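PDB 3SUK: cerato-platanin-like protein, which is a secreted fungal protein of the cerato-platanin family with a double-psi beta-barrel fold, whose molecular function is not established. Local coordinates for residues A3-F8 with L108-V113; G17-V22 with G30-F35; G62-I67 with Q116-S121. All blocks are in the same frame, centred on the assembly; numbering follows the deposited sequence.

Interaction 1. Residues A3-F8 with L108-V113; sequences AVQLRF and LGTIDV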
loop_
_atom_site.group_PDB
_atom_site.type_symbol
_atom_site.label_atom_id
_atom_site.label_comp_id
_atom_site.label_asym_id
_atom_site.label_seq_id
_atom_site.Cartn_x
_atom_site.Cartn_y
_atom_site.Cartn_z
ATOM N N ALA A 3 -1.567 -16.264 3.387
ATOM C CA ALA A 3 -2.259 -15.006 3.451
ATOM C C ALA A 3 -1.443 -13.994 4.266
ATOM O O ALA A 3 -0.602 -14.367 5.046
ATOM C CB ALA A 3 -3.636 -15.223 4.001
ATOM N N VAL A 4 -1.667 -12.708 4.036
ATOM C CA VAL A 4 -1.058 -11.679 4.858
ATOM C C VAL A 4 -2.173 -10.811 5.426
ATOM O O VAL A 4 -3.214 -10.730 4.853
ATOM C CB VAL A 4 0.029 -10.848 4.100
ATOM C CG1 VAL A 4 0.951 -11.748 3.350
ATOM C CG2 VAL A 4 -0.566 -9.856 3.192
ATOM N N GLN A 5 -1.929 -10.196 6.567
ATOM C CA GLN A 5 -3.022 -9.344 7.117
ATOM C C GLN A 5 -3.024 -7.954 6.450
ATOM O O GLN A 5 -2.024 -7.483 5.972
ATOM C CB GLN A 5 -2.934 -9.201 8.644
ATOM C CG GLN A 5 -3.119 -10.497 9.495
ATOM C CD GLN A 5 -3.647 -10.108 10.836
ATOM O OE1 GLN A 5 -2.980 -9.382 11.569
ATOM N NE2 GLN A 5 -4.923 -10.453 11.111
ATOM N N LEU A 6 -4.221 -7.409 6.335
ATOM C CA LEU A 6 -4.420 -6.089 5.767
ATOM C C LEU A 6 -5.403 -5.306 6.624
ATOM O O LEU A 6 -6.432 -5.810 6.935
ATOM C CB LEU A 6 -4.872 -6.183 4.298
ATOM C CG LEU A 6 -4.995 -4.832 3.584
ATOM C CD1 LEU A 6 -4.617 -4.965 2.138
ATOM C CD2 LEU A 6 -6.381 -4.264 3.687
ATOM N N ARG A 7 -5.076 -4.048 6.897
ATOM C CA ARG A 7 -5.936 -3.118 7.622
ATOM C C ARG A 7 -5.750 -1.761 6.929
ATOM O O ARG A 7 -5.023 -1.655 5.975
ATOM C CB ARG A 7 -5.566 -3.022 9.107
ATOM C CG ARG A 7 -4.144 -2.601 9.305
ATOM C CD ARG A 7 -3.524 -2.911 10.706
ATOM N NE ARG A 7 -3.320 -4.323 11.035
ATOM C CZ ARG A 7 -2.639 -5.267 10.349
ATOM N NH1 ARG A 7 -2.033 -5.115 9.113
ATOM N NH2 ARG A 7 -2.617 -6.450 10.918
ATOM N N PHE A 8 -6.475 -0.764 7.394
ATOM C CA PHE A 8 -6.375 0.549 6.801
ATOM C C PHE A 8 -5.859 1.566 7.785
ATOM O O PHE A 8 -5.910 1.404 8.976
ATOM C CB PHE A 8 -7.693 1.002 6.128
ATOM C CG PHE A 8 -8.785 1.387 7.096
ATOM C CD1 PHE A 8 -8.867 2.666 7.616
ATOM C CD2 PHE A 8 -9.707 0.476 7.470
ATOM C CE1 PHE A 8 -9.825 3.005 8.471
ATOM C CE2 PHE A 8 -10.715 0.837 8.322
ATOM C CZ PHE A 8 -10.757 2.106 8.832
ATOM N N LEU A 108 -15.252 -4.332 8.008
ATOM C CA LEU A 108 -14.309 -5.430 8.282
ATOM C C LEU A 108 -13.145 -5.176 9.264
ATOM O O LEU A 108 -12.816 -5.941 10.082
ATOM C CB LEU A 108 -13.829 -6.001 6.958
ATOM C CG LEU A 108 -14.964 -6.681 6.204
ATOM C CD1 LEU A 108 -14.516 -6.946 4.802
ATOM C CD2 LEU A 108 -15.410 -7.977 6.885
ATOM N N GLY A 109 -12.558 -4.018 9.115
ATOM C CA GLY A 109 -11.414 -3.589 9.900
ATOM C C GLY A 109 -10.064 -4.197 9.577
ATOM O O GLY A 109 -9.199 -3.498 9.122
ATOM N N THR A 110 -9.922 -5.499 9.803
ATOM C CA THR A 110 -8.743 -6.300 9.465
ATOM C C THR A 110 -9.140 -7.568 8.687
ATOM O O THR A 110 -10.028 -8.257 9.086
ATOM C CB THR A 110 -8.018 -6.672 10.740
ATOM O OG1 THR A 110 -7.699 -5.486 11.441
ATOM C CG2 THR A 110 -6.725 -7.364 10.446
ATOM N N ILE A 111 -8.461 -7.849 7.596
ATOM C CA ILE A 111 -8.733 -8.995 6.749
ATOM C C ILE A 111 -7.446 -9.746 6.395
ATOM O O ILE A 111 -6.349 -9.255 6.589
ATOM C CB ILE A 111 -9.489 -8.599 5.474
ATOM C CG1 ILE A 111 -8.576 -7.736 4.589
ATOM C CG2 ILE A 111 -10.858 -7.983 5.812
ATOM C CD1 ILE A 111 -9.148 -7.319 3.280
ATOM N N ASP A 112 -7.600 -10.964 5.917
ATOM C CA ASP A 112 -6.494 -11.740 5.380
ATOM C C ASP A 112 -6.564 -11.675 3.860
ATOM O O ASP A 112 -7.558 -11.957 3.307
ATOM C CB ASP A 112 -6.592 -13.195 5.831
ATOM C CG ASP A 112 -6.300 -13.348 7.252
ATOM O OD1 ASP A 112 -5.542 -12.591 7.769
ATOM O OD2 ASP A 112 -6.846 -14.258 7.843
ATOM N N VAL A 113 -5.479 -11.275 3.233
ATOM C CA VAL A 113 -5.448 -11.162 1.784
ATOM C C VAL A 113 -4.377 -12.039 1.180
ATOM O O VAL A 113 -3.569 -12.540 1.863
ATOM C CB VAL A 113 -5.240 -9.700 1.321
ATOM C CG1 VAL A 113 -6.359 -8.825 1.864
ATOM C CG2 VAL A 113 -3.837 -9.136 1.754
HETATM O O HOH W 1 -5.321 -4.975 12.758
HETATM O O HOH W 2 -8.191 -1.066 9.803
#
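V4 and V113 meet through their CG2 methyls, 3.6 Å apart, and the two side chains slant across one another. They form a hydrogen-bonded pair of two antiparallel strands, 4-8 and 110-113, whose directions differ by 141°. V4 N donates to V113 O, and V113 N returns an almost straight bond to V4 O at 2.8 Å. At the next hydrogen-bonded pair, two residues on, L6 and I111 make the same exchange. L6, I111 and V113 share the buried face with V4. L6 and I111 lie alongside each other and point the same way. L6 CB touches I111 CG1 and also V113 CG1, the latter at 3.9 Å. CG1 of I111 sits between its own backbone N and carbonyl carbon (chi1 67°), which brings it beside L6 CB.

The other face is polar and more open. In one of the two conformers of Q5, its side chain runs beside D112, with Q5 CG 3.6 Å from D112 OD1 and the amide and carboxylate planes 47° apart. That extended chain carries NE2 to T110 CG2, also 3.6 Å away, but this placement is tentative. R7 and T110 are joined through a water that accepts from R7 NE at 2.7 Å and hydrogen-bonds T110 OG1. A second water bridges the backbones beyond, accepting from F8 N and donating to G109 O. G109 has positive phi and leads the chain out of helix 105-108 into the strand.

On its far side, strand 4-8 pairs in parallel with strand 90-92, through bonds of Q5 and R7 to F90 and V92. R7 NH1 also makes weak hydrogen bonds to N88 O, F90 O and N91 OD1. The apolar face is covered by M97 of helix 94-101, which touches L6, F8 and I111, and by I67 and F69 of strand 64-71.

Interaction 2. Residues G17-V22 with G30-F35; sequences GSMNTV and GLSQRF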
loop_
_atom_site.group_PDB
_atom_site.type_symbol
_atom_site.label_atom_id
_atom_site.label_comp_id
_atom_site.label_asym_id
_atom_site.label_seq_id
_atom_site.Cartn_x
_atom_site.Cartn_y
_atom_site.Cartn_z
ATOM N N GLY A 17 -0.417 14.405 1.560
ATOM C CA GLY A 17 0.606 13.996 2.502
ATOM C C GLY A 17 1.990 13.895 1.853
ATOM O O GLY A 17 2.166 13.424 0.765
ATOM N N SER A 18 2.993 14.352 2.570
ATOM C CA SER A 18 4.362 14.326 2.102
ATOM C C SER A 18 5.018 12.976 2.269
ATOM O O SER A 18 4.900 12.361 3.277
ATOM C CB SER A 18 5.197 15.395 2.842
ATOM O OG SER A 18 6.549 15.308 2.468
ATOM N N MET A 19 5.769 12.603 1.267
ATOM C CA MET A 19 6.565 11.380 1.269
ATOM C C MET A 19 7.656 11.428 2.351
ATOM O O MET A 19 8.180 10.465 2.718
ATOM C CB MET A 19 7.118 11.128 -0.131
ATOM C CG MET A 19 7.679 9.677 -0.362
ATOM S SD MET A 19 6.383 8.354 -0.161
ATOM C CE MET A 19 5.489 8.584 -1.716
ATOM N N ASN A 20 7.961 12.635 2.831
ATOM C CA ASN A 20 8.908 12.841 3.907
ATOM C C ASN A 20 8.415 12.402 5.278
ATOM O O ASN A 20 9.166 12.344 6.193
ATOM C CB ASN A 20 9.428 14.278 3.908
ATOM C CG ASN A 20 10.286 14.539 2.713
ATOM O OD1 ASN A 20 11.068 13.723 2.315
ATOM N ND2 ASN A 20 10.070 15.663 2.110
ATOM N N THR A 21 7.142 12.052 5.353
ATOM C CA THR A 21 6.499 11.592 6.587
ATOM C C THR A 21 6.522 10.063 6.764
ATOM O O THR A 21 6.092 9.583 7.768
ATOM C CB THR A 21 4.995 12.034 6.709
ATOM O OG1 THR A 21 4.212 11.409 5.693
ATOM C CG2 THR A 21 4.809 13.553 6.615
ATOM N N VAL A 22 7.071 9.330 5.794
ATOM C CA VAL A 22 7.097 7.877 5.830
ATOM C C VAL A 22 8.527 7.368 5.778
ATOM O O VAL A 22 9.418 8.102 5.599
ATOM C CB VAL A 22 6.229 7.229 4.682
ATOM C CG1 VAL A 22 4.802 7.648 4.810
ATOM C CG2 VAL A 22 6.732 7.718 3.321
ATOM N N GLY A 30 14.857 5.882 -1.062
ATOM C CA GLY A 30 13.734 6.743 -0.765
ATOM C C GLY A 30 12.953 7.192 -1.977
ATOM O O GLY A 30 13.454 7.220 -3.065
ATOM N N LEU A 31 11.690 7.466 -1.749
ATOM C CA LEU A 31 10.768 7.826 -2.792
ATOM C C LEU A 31 10.461 9.300 -2.922
ATOM O O LEU A 31 9.818 9.681 -3.832
ATOM C CB LEU A 31 9.445 7.065 -2.625
ATOM C CG LEU A 31 9.590 5.537 -2.697
ATOM C CD1 LEU A 31 8.262 4.857 -2.373
ATOM C CD2 LEU A 31 10.050 5.112 -4.041
ATOM N N SER A 32 10.954 10.101 -1.990
ATOM C CA SER A 32 10.553 11.523 -1.933
ATOM C C SER A 32 10.927 12.298 -3.210
ATOM O O SER A 32 10.266 13.201 -3.572
ATOM C CB SER A 32 11.149 12.244 -0.714
ATOM O OG SER A 32 10.466 11.842 0.443
ATOM N N GLN A 33 12.051 11.996 -3.825
ATOM C CA GLN A 33 12.378 12.712 -5.077
ATOM C C GLN A 33 11.462 12.330 -6.242
ATOM O O GLN A 33 11.073 13.140 -7.035
ATOM C CB GLN A 33 13.851 12.606 -5.438
ATOM C CG GLN A 33 14.745 13.440 -4.575
ATOM C CD GLN A 33 14.274 14.877 -4.451
ATOM O OE1 GLN A 33 14.038 15.538 -5.436
ATOM N NE2 GLN A 33 14.098 15.354 -3.198
ATOM N N ARG A 34 11.179 11.047 -6.345
ATOM C CA ARG A 34 10.299 10.553 -7.370
ATOM C C ARG A 34 8.866 10.998 -7.189
ATOM O O ARG A 34 8.229 11.430 -8.116
ATOM C CB ARG A 34 10.387 8.998 -7.416
ATOM C CG ARG A 34 11.787 8.427 -7.712
ATOM C CD ARG A 34 11.816 6.920 -7.708
ATOM N NE ARG A 34 11.096 6.452 -8.860
ATOM C CZ ARG A 34 10.881 5.193 -9.135
ATOM N NH1 ARG A 34 11.312 4.247 -8.336
ATOM N NH2 ARG A 34 10.224 4.888 -10.225
ATOM N N PHE A 35 8.376 10.834 -5.965
ATOM C CA PHE A 35 6.976 11.077 -5.626
ATOM C C PHE A 35 6.886 11.907 -4.357
ATOM O O PHE A 35 6.838 11.392 -3.275
ATOM C CB PHE A 35 6.269 9.716 -5.417
ATOM C CG PHE A 35 6.484 8.752 -6.568
ATOM C CD1 PHE A 35 5.887 8.979 -7.808
ATOM C CD2 PHE A 35 7.300 7.661 -6.427
ATOM C CE1 PHE A 35 6.119 8.139 -8.853
ATOM C CE2 PHE A 35 7.510 6.836 -7.484
ATOM C CZ PHE A 35 6.942 7.069 -8.673
#
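M19 fills the tight side of this contact, where S32 OG lies 3.5 Å from M19 CB, and N20 lies at the solvent edge. The M19 side chain leaves CB with CG anti to the backbone N (chi1 -165°), then bends at its next two torsions and curls against 30-35. CB lies 3.2 Å from F35 O, and CG and CE also border that oxygen. CE reaches F35 CB at 3.9 Å, where the two side chains lie side by side and point the same way. CG touches L31 CB, also at 3.9 Å, with the M19 and L31 side chains slanting across each other. Behind them I83 of strand 74-83 meets both M19 and L31, and V41 meets M19. Replacing M19 by an alanine removes CG, SD and CE, and a gap would probably open between L31, F35 and I83.

The solvent side has a single polar link between the segments. S32 OG donates to N20 OD1 at 2.7 Å, approaching from above the amide plane rather than within it. S25 O is a second, weak partner of S32 OG. N20 itself is exposed and brings little surface to the contact.

The first segment is braced from within. S18 OG accepts from N20 N, and S18 O receives both T21 N and T21 OG1, the hydroxyl at 2.7 Å. On the other segment, F35 N bonds back to L31 O. The S18 bond to N20 N is an ST turn leading into the short 3-10 segment 19-21, in the long connection between strands 4-8 and 47-50 of the double-psi beta-barrel.

Interaction 3. Residues G62-I67 with Q116-S121; sequences GNCYTI and QQVARS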
loop_
_atom_site.group_PDB
_atom_site.type_symbol
_atom_site.label_atom_id
_atom_site.label_comp_id
_atom_site.label_asym_id
_atom_site.label_seq_id
_atom_site.Cartn_x
_atom_site.Cartn_y
_atom_site.Cartn_z
ATOM N N GLY A 62 8.843 1.176 -2.576
ATOM C CA GLY A 62 8.320 1.224 -3.931
ATOM C C GLY A 62 7.831 -0.102 -4.495
ATOM O O GLY A 62 7.301 -0.137 -5.568
ATOM N N ASN A 63 7.894 -1.170 -3.716
ATOM C CA ASN A 63 7.424 -2.427 -4.233
ATOM C C ASN A 63 5.957 -2.372 -4.607
ATOM O O ASN A 63 5.160 -1.773 -3.960
ATOM C CB ASN A 63 7.659 -3.569 -3.255
ATOM C CG ASN A 63 9.099 -4.100 -3.288
ATOM O OD1 ASN A 63 9.918 -3.655 -4.036
ATOM N ND2 ASN A 63 9.366 -4.994 -2.418
ATOM N N CYS A 64 5.658 -3.069 -5.679
ATOM C CA CYS A 64 4.344 -3.128 -6.262
ATOM C C CYS A 64 3.757 -4.516 -6.030
ATOM O O CYS A 64 4.355 -5.463 -6.359
ATOM C CB CYS A 64 4.495 -2.874 -7.773
ATOM S SG CYS A 64 2.932 -2.848 -8.710
ATOM N N TYR A 65 2.573 -4.561 -5.448
ATOM C CA TYR A 65 1.911 -5.784 -5.079
ATOM C C TYR A 65 0.521 -5.870 -5.680
ATOM O O TYR A 65 -0.233 -4.929 -5.633
ATOM C CB TYR A 65 1.775 -5.865 -3.562
ATOM C CG TYR A 65 3.074 -5.843 -2.825
ATOM C CD1 TYR A 65 3.631 -4.644 -2.433
ATOM C CD2 TYR A 65 3.744 -7.017 -2.509
ATOM C CE1 TYR A 65 4.793 -4.609 -1.734
ATOM C CE2 TYR A 65 4.931 -6.988 -1.833
ATOM C CZ TYR A 65 5.464 -5.784 -1.478
ATOM O OH TYR A 65 6.645 -5.741 -0.806
ATOM N N THR A 66 0.190 -7.033 -6.191
ATOM C CA THR A 66 -1.167 -7.334 -6.590
ATOM C C THR A 66 -1.770 -8.023 -5.392
ATOM O O THR A 66 -1.324 -9.068 -4.980
ATOM C CB THR A 66 -1.225 -8.251 -7.812
ATOM O OG1 THR A 66 -0.694 -7.551 -8.930
ATOM C CG2 THR A 66 -2.640 -8.621 -8.118
ATOM N N ILE A 67 -2.780 -7.377 -4.831
ATOM C CA ILE A 67 -3.444 -7.808 -3.597
ATOM C C ILE A 67 -4.851 -8.242 -3.965
ATOM O O ILE A 67 -5.543 -7.543 -4.606
ATOM C CB ILE A 67 -3.484 -6.677 -2.540
ATOM C CG1 ILE A 67 -2.058 -6.176 -2.195
ATOM C CG2 ILE A 67 -4.143 -7.160 -1.249
ATOM C CD1 ILE A 67 -2.025 -5.002 -1.351
ATOM N N GLN A 116 0.858 -10.845 -4.000
ATOM C CA GLN A 116 1.906 -11.250 -4.899
ATOM C C GLN A 116 2.664 -10.004 -5.367
ATOM O O GLN A 116 2.082 -9.213 -6.045
ATOM C CB GLN A 116 1.254 -11.924 -6.123
ATOM C CG GLN A 116 2.218 -12.467 -7.116
ATOM C CD GLN A 116 3.329 -13.259 -6.444
ATOM O OE1 GLN A 116 3.099 -14.332 -5.913
ATOM N NE2 GLN A 116 4.518 -12.720 -6.438
ATOM N N GLN A 117 3.940 -9.880 -5.096
ATOM C CA GLN A 117 4.708 -8.835 -5.734
ATOM C C GLN A 117 4.752 -9.040 -7.241
ATOM O O GLN A 117 4.848 -10.156 -7.700
ATOM C CB GLN A 117 6.130 -8.812 -5.179
ATOM C CG GLN A 117 6.844 -7.571 -5.630
ATOM C CD GLN A 117 8.249 -7.460 -5.174
ATOM O OE1 GLN A 117 8.835 -8.371 -4.660
ATOM N NE2 GLN A 117 8.782 -6.343 -5.381
ATOM N N VAL A 118 4.683 -7.934 -7.954
ATOM C CA VAL A 118 4.800 -7.869 -9.388
ATOM C C VAL A 118 5.866 -6.813 -9.743
ATOM O O VAL A 118 6.459 -6.189 -8.905
ATOM C CB VAL A 118 3.451 -7.529 -10.076
ATOM C CG1 VAL A 118 2.431 -8.645 -9.844
ATOM C CG2 VAL A 118 2.922 -6.204 -9.562
ATOM N N ALA A 119 6.134 -6.674 -11.027
ATOM C CA ALA A 119 7.132 -5.735 -11.468
ATOM C C ALA A 119 6.750 -4.315 -11.071
ATOM O O ALA A 119 5.611 -3.978 -11.029
ATOM C CB ALA A 119 7.342 -5.816 -12.985
ATOM N N ARG A 120 7.774 -3.513 -10.820
ATOM C CA ARG A 120 7.612 -2.148 -10.373
ATOM C C ARG A 120 6.782 -1.388 -11.421
ATOM O O ARG A 120 5.941 -0.577 -11.092
ATOM C CB ARG A 120 8.984 -1.460 -10.182
ATOM C CG ARG A 120 9.872 -1.953 -9.000
ATOM C CD ARG A 120 9.258 -1.508 -7.680
ATOM N NE ARG A 120 10.079 -1.922 -6.546
ATOM C CZ ARG A 120 11.066 -1.213 -6.054
ATOM N NH1 ARG A 120 11.406 -0.077 -6.612
ATOM N NH2 ARG A 120 11.740 -1.680 -5.020
ATOM N N SER A 121 7.015 -1.736 -12.676
ATOM C CA SER A 121 6.346 -1.055 -13.796
ATOM C C SER A 121 4.830 -1.222 -13.799
ATOM O O SER A 121 4.155 -0.363 -14.273
ATOM C CB SER A 121 6.954 -1.510 -15.138
ATOM O OG SER A 121 6.752 -2.855 -15.323
HETATM O O HOH W 3 7.783 -4.495 -7.090
#
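N63 OD1 is gripped by two nitrogens of R120. R120 NH2 donates to N63 OD1 at 2.9 Å. R120 NE donates to the same N63 OD1 at 3.1 Å, which makes a side-on hold on a single atom. NE comes in the carbonyl plane on a lone pair, while NH2 is tilted 23° out of it. The amide and guanidinium planes stand 55° apart. The R120 chain bends at chi2 (-71°), which folds it back over the backbone of G62, whose C lies over one guanidinium face. N63 ND2 donates to Y65 OH at 3.2 Å, almost in the amide plane. That hydroxyl also bonds D52. Both ends of the N63 amide are therefore held and its rotation is fixed.

Q117 slants across N63. Q117 NE2 donates to a water at 2.7 Å. The same water accepts from C64 N and donates to V118 O, so it stitches the two backbones where the strands part. Deeper along the strands, V118 N donates to C64 O, and T66 and Q116 exchange a pair of backbone bonds. Y65 CD2 rests against Q117 CA on the face that N63 adjoins. On the other face C64 SG touches V118 CG2 at 3.5 Å, and T66 OG1, which bonds N79, abuts V118 CG1 at 3.4 Å.

C64 is disulfide-bonded to C123, just beyond this segment. Covalent, charge-assisted and water-mediated links thus converge near the C-terminal part of strand 110-118. The amide oxygen probably gains polarity from the arginine's charge, and the combination is consistent with a firmly fixed C-terminal tail.

Overall arrangement
From the N terminus, strand 4-8 is the first strand of the chain. Interaction 1 closes the longest loop, pairing it with strand 110-118 about 100 residues later. Interaction 2 falls wholly within that span and closes a short loop between 17-22 and 30-35. Interaction 3 opens after it, at 62-67, and returns to 116-121, so interactions 1 and 3 cross along the chain. Both use strand 110-118, which lies between strands 4-8 and 64-71 in the sheet. They touch where I67 packs on V113 and L6. Interaction 2 lies across the chain's centre from interaction 1, their centres about 25 Å apart, but L31 packs on G62 of interaction 3.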